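PDB 3QLI: coenzyme A transferase from Yersinia pestis, which probably transfers coenzyme A from an acyl-CoA to a carboxylate such as acetate. Local coordinates for residues L259-E264 / G289-T294. Sequence-based numbering, arbitrary orientation.
Sequences LGIHTE and GRSVFT
Ile261-Glu264 and Arg290-Thr294 run parallel, their directions 10° apart, with His262 bridged to Val292. Val292 N donates to Ile261 O (3.1 Å), and Thr263 N donates to Val292 O (3.0 Å). Further along, Thr294 N bonds Glu264 O at 2.9 Å, while a CA-H...O contact joins Phe293 CA to Thr263 O (3.1 Å). Side chains alternate between two faces. On one, Ile261 lays CB and CD1 against Ser291 OG, CD1 at 3.6 Å; that hydroxyl also bonds Asn281, and helix 268-276 packs over both residues. Thr263 CG2 meets Phe293 CB (3.7 Å) on this face. The short pairing joins the outer strand of the mixed sheet, 260-261 beside 237-240, to 291-293 and its parallel neighbour 312-314. On the other face His262 and Val292 point the same way, CG1 of Val292 lying 3.9 Å from ND1 of His262, whose NE2 bonds Val320 O. Glu264, seen joined covalently to coenzyme A in another structure of this protein, consistent with a glutamyl-CoA thioester intermediate, touches Thr294 CG2 through its CG (3.8 Å). With CG anti to the backbone N (chi1 -178°), its extended chain carries OE1 to Asn321 ND2 and the carboxylate close to an acetate, probably from the crystallisation liquor.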
loop_
_atom_site.group_PDB
_atom_site.type_symbol
_atom_site.label_atom_id
_atom_site.label_comp_id
_atom_site.label_asym_id
_atom_site.label_seq_id
_atom_site.Cartn_x
_atom_site.Cartn_y
_atom_site.Cartn_z
ATOM N N LEU A 259 -21.150 -11.404 15.366
ATOM C CA LEU A 259 -20.088 -11.161 14.387
ATOM C C LEU A 259 -20.654 -10.483 13.142
ATOM O O LEU A 259 -21.860 -10.565 12.851
ATOM C CB LEU A 259 -19.393 -12.462 13.998
ATOM C CG LEU A 259 -18.732 -13.224 15.145
ATOM C CD1 LEU A 259 -17.953 -14.434 14.629
ATOM C CD2 LEU A 259 -17.811 -12.300 15.918
ATOM N N GLY A 260 -19.776 -9.798 12.413
ATOM C CA GLY A 260 -20.144 -9.216 11.137
ATOM C C GLY A 260 -19.260 -9.787 10.045
ATOM O O GLY A 260 -18.236 -10.425 10.333
ATOM N N ILE A 261 -19.649 -9.561 8.792
ATOM C CA ILE A 261 -18.835 -9.985 7.658
ATOM C C ILE A 261 -18.631 -8.830 6.687
ATOM O O ILE A 261 -19.593 -8.195 6.254
ATOM C CB ILE A 261 -19.488 -11.161 6.887
ATOM C CG1 ILE A 261 -19.437 -12.455 7.711
ATOM C CG2 ILE A 261 -18.789 -11.378 5.529
ATOM C CD1 ILE A 261 -20.200 -13.604 7.070
ATOM N N HIS A 262 -17.371 -8.546 6.380
ATOM C CA HIS A 262 -17.007 -7.672 5.266
ATOM C C HIS A 262 -15.733 -8.259 4.692
ATOM O O HIS A 262 -14.622 -8.015 5.200
ATOM C CB HIS A 262 -16.775 -6.232 5.743
ATOM C CG HIS A 262 -16.368 -5.292 4.647
ATOM N ND1 HIS A 262 -17.202 -4.308 4.155
ATOM C CD2 HIS A 262 -15.215 -5.193 3.941
ATOM C CE1 HIS A 262 -16.574 -3.637 3.203
ATOM N NE2 HIS A 262 -15.361 -4.149 3.061
ATOM N N THR A 263 -15.899 -9.055 3.644
ATOM C CA THR A 263 -14.842 -9.926 3.181
ATOM C C THR A 263 -14.688 -9.739 1.678
ATOM O O THR A 263 -15.623 -9.294 1.008
ATOM C CB THR A 263 -15.199 -11.383 3.522
ATOM O OG1 THR A 263 -14.079 -12.235 3.247
ATOM C CG2 THR A 263 -16.449 -11.842 2.735
ATOM N N GLU A 264 -13.507 -10.041 1.147
ATOM C CA GLU A 264 -13.351 -10.024 -0.306
ATOM C C GLU A 264 -14.055 -11.239 -0.894
ATOM O O GLU A 264 -15.005 -11.100 -1.663
ATOM C CB GLU A 264 -11.880 -10.016 -0.704
ATOM C CG GLU A 264 -11.653 -9.942 -2.228
ATOM C CD GLU A 264 -10.215 -10.277 -2.594
ATOM O OE1 GLU A 264 -9.302 -9.563 -2.135
ATOM O OE2 GLU A 264 -10.006 -11.266 -3.327
ATOM N N GLY A 289 -26.364 -5.037 9.347
ATOM C CA GLY A 289 -27.374 -6.053 9.122
ATOM C C GLY A 289 -27.121 -6.961 7.924
ATOM O O GLY A 289 -27.856 -7.919 7.710
ATOM N N ARG A 290 -26.092 -6.676 7.132
ATOM C CA ARG A 290 -25.864 -7.488 5.931
ATOM C C ARG A 290 -24.404 -7.903 5.776
ATOM O O ARG A 290 -23.497 -7.137 6.096
ATOM C CB ARG A 290 -26.402 -6.797 4.669
ATOM C CG ARG A 290 -25.671 -5.540 4.281
ATOM C CD ARG A 290 -26.460 -4.688 3.288
ATOM N NE ARG A 290 -25.767 -3.421 3.032
ATOM C CZ ARG A 290 -26.302 -2.384 2.397
ATOM N NH1 ARG A 290 -27.549 -2.447 1.932
ATOM N NH2 ARG A 290 -25.588 -1.283 2.230
ATOM N N SER A 291 -24.189 -9.136 5.322
ATOM C CA SER A 291 -22.845 -9.645 5.089
ATOM C C SER A 291 -22.392 -9.185 3.707
ATOM O O SER A 291 -23.055 -9.462 2.704
ATOM C CB SER A 291 -22.820 -11.176 5.160
ATOM O OG SER A 291 -23.113 -11.647 6.466
ATOM N N VAL A 292 -21.275 -8.466 3.663
ATOM C CA VAL A 292 -20.769 -7.887 2.409
ATOM C C VAL A 292 -19.597 -8.696 1.871
ATOM O O VAL A 292 -18.715 -9.111 2.647
ATOM C CB VAL A 292 -20.345 -6.411 2.624
ATOM C CG1 VAL A 292 -19.545 -5.887 1.444
ATOM C CG2 VAL A 292 -21.582 -5.539 2.868
ATOM N N PHE A 293 -19.598 -8.933 0.551
ATOM C CA PHE A 293 -18.521 -9.656 -0.129
ATOM C C PHE A 293 -18.434 -9.155 -1.573
ATOM O O PHE A 293 -19.366 -8.515 -2.061
ATOM C CB PHE A 293 -18.774 -11.172 -0.121
ATOM C CG PHE A 293 -19.908 -11.609 -1.030
ATOM C CD1 PHE A 293 -19.645 -12.201 -2.259
ATOM C CD2 PHE A 293 -21.240 -11.402 -0.656
ATOM C CE1 PHE A 293 -20.678 -12.598 -3.104
ATOM C CE2 PHE A 293 -22.288 -11.794 -1.492
ATOM C CZ PHE A 293 -22.009 -12.393 -2.718
ATOM N N THR A 294 -17.326 -9.430 -2.255
ATOM C CA THR A 294 -17.205 -8.992 -3.648
ATOM C C THR A 294 -17.246 -10.136 -4.673
ATOM O O THR A 294 -17.684 -9.931 -5.801
ATOM C CB THR A 294 -15.991 -8.055 -3.881
ATOM O OG1 THR A 294 -16.274 -7.187 -4.983
ATOM C CG2 THR A 294 -14.699 -8.834 -4.150
#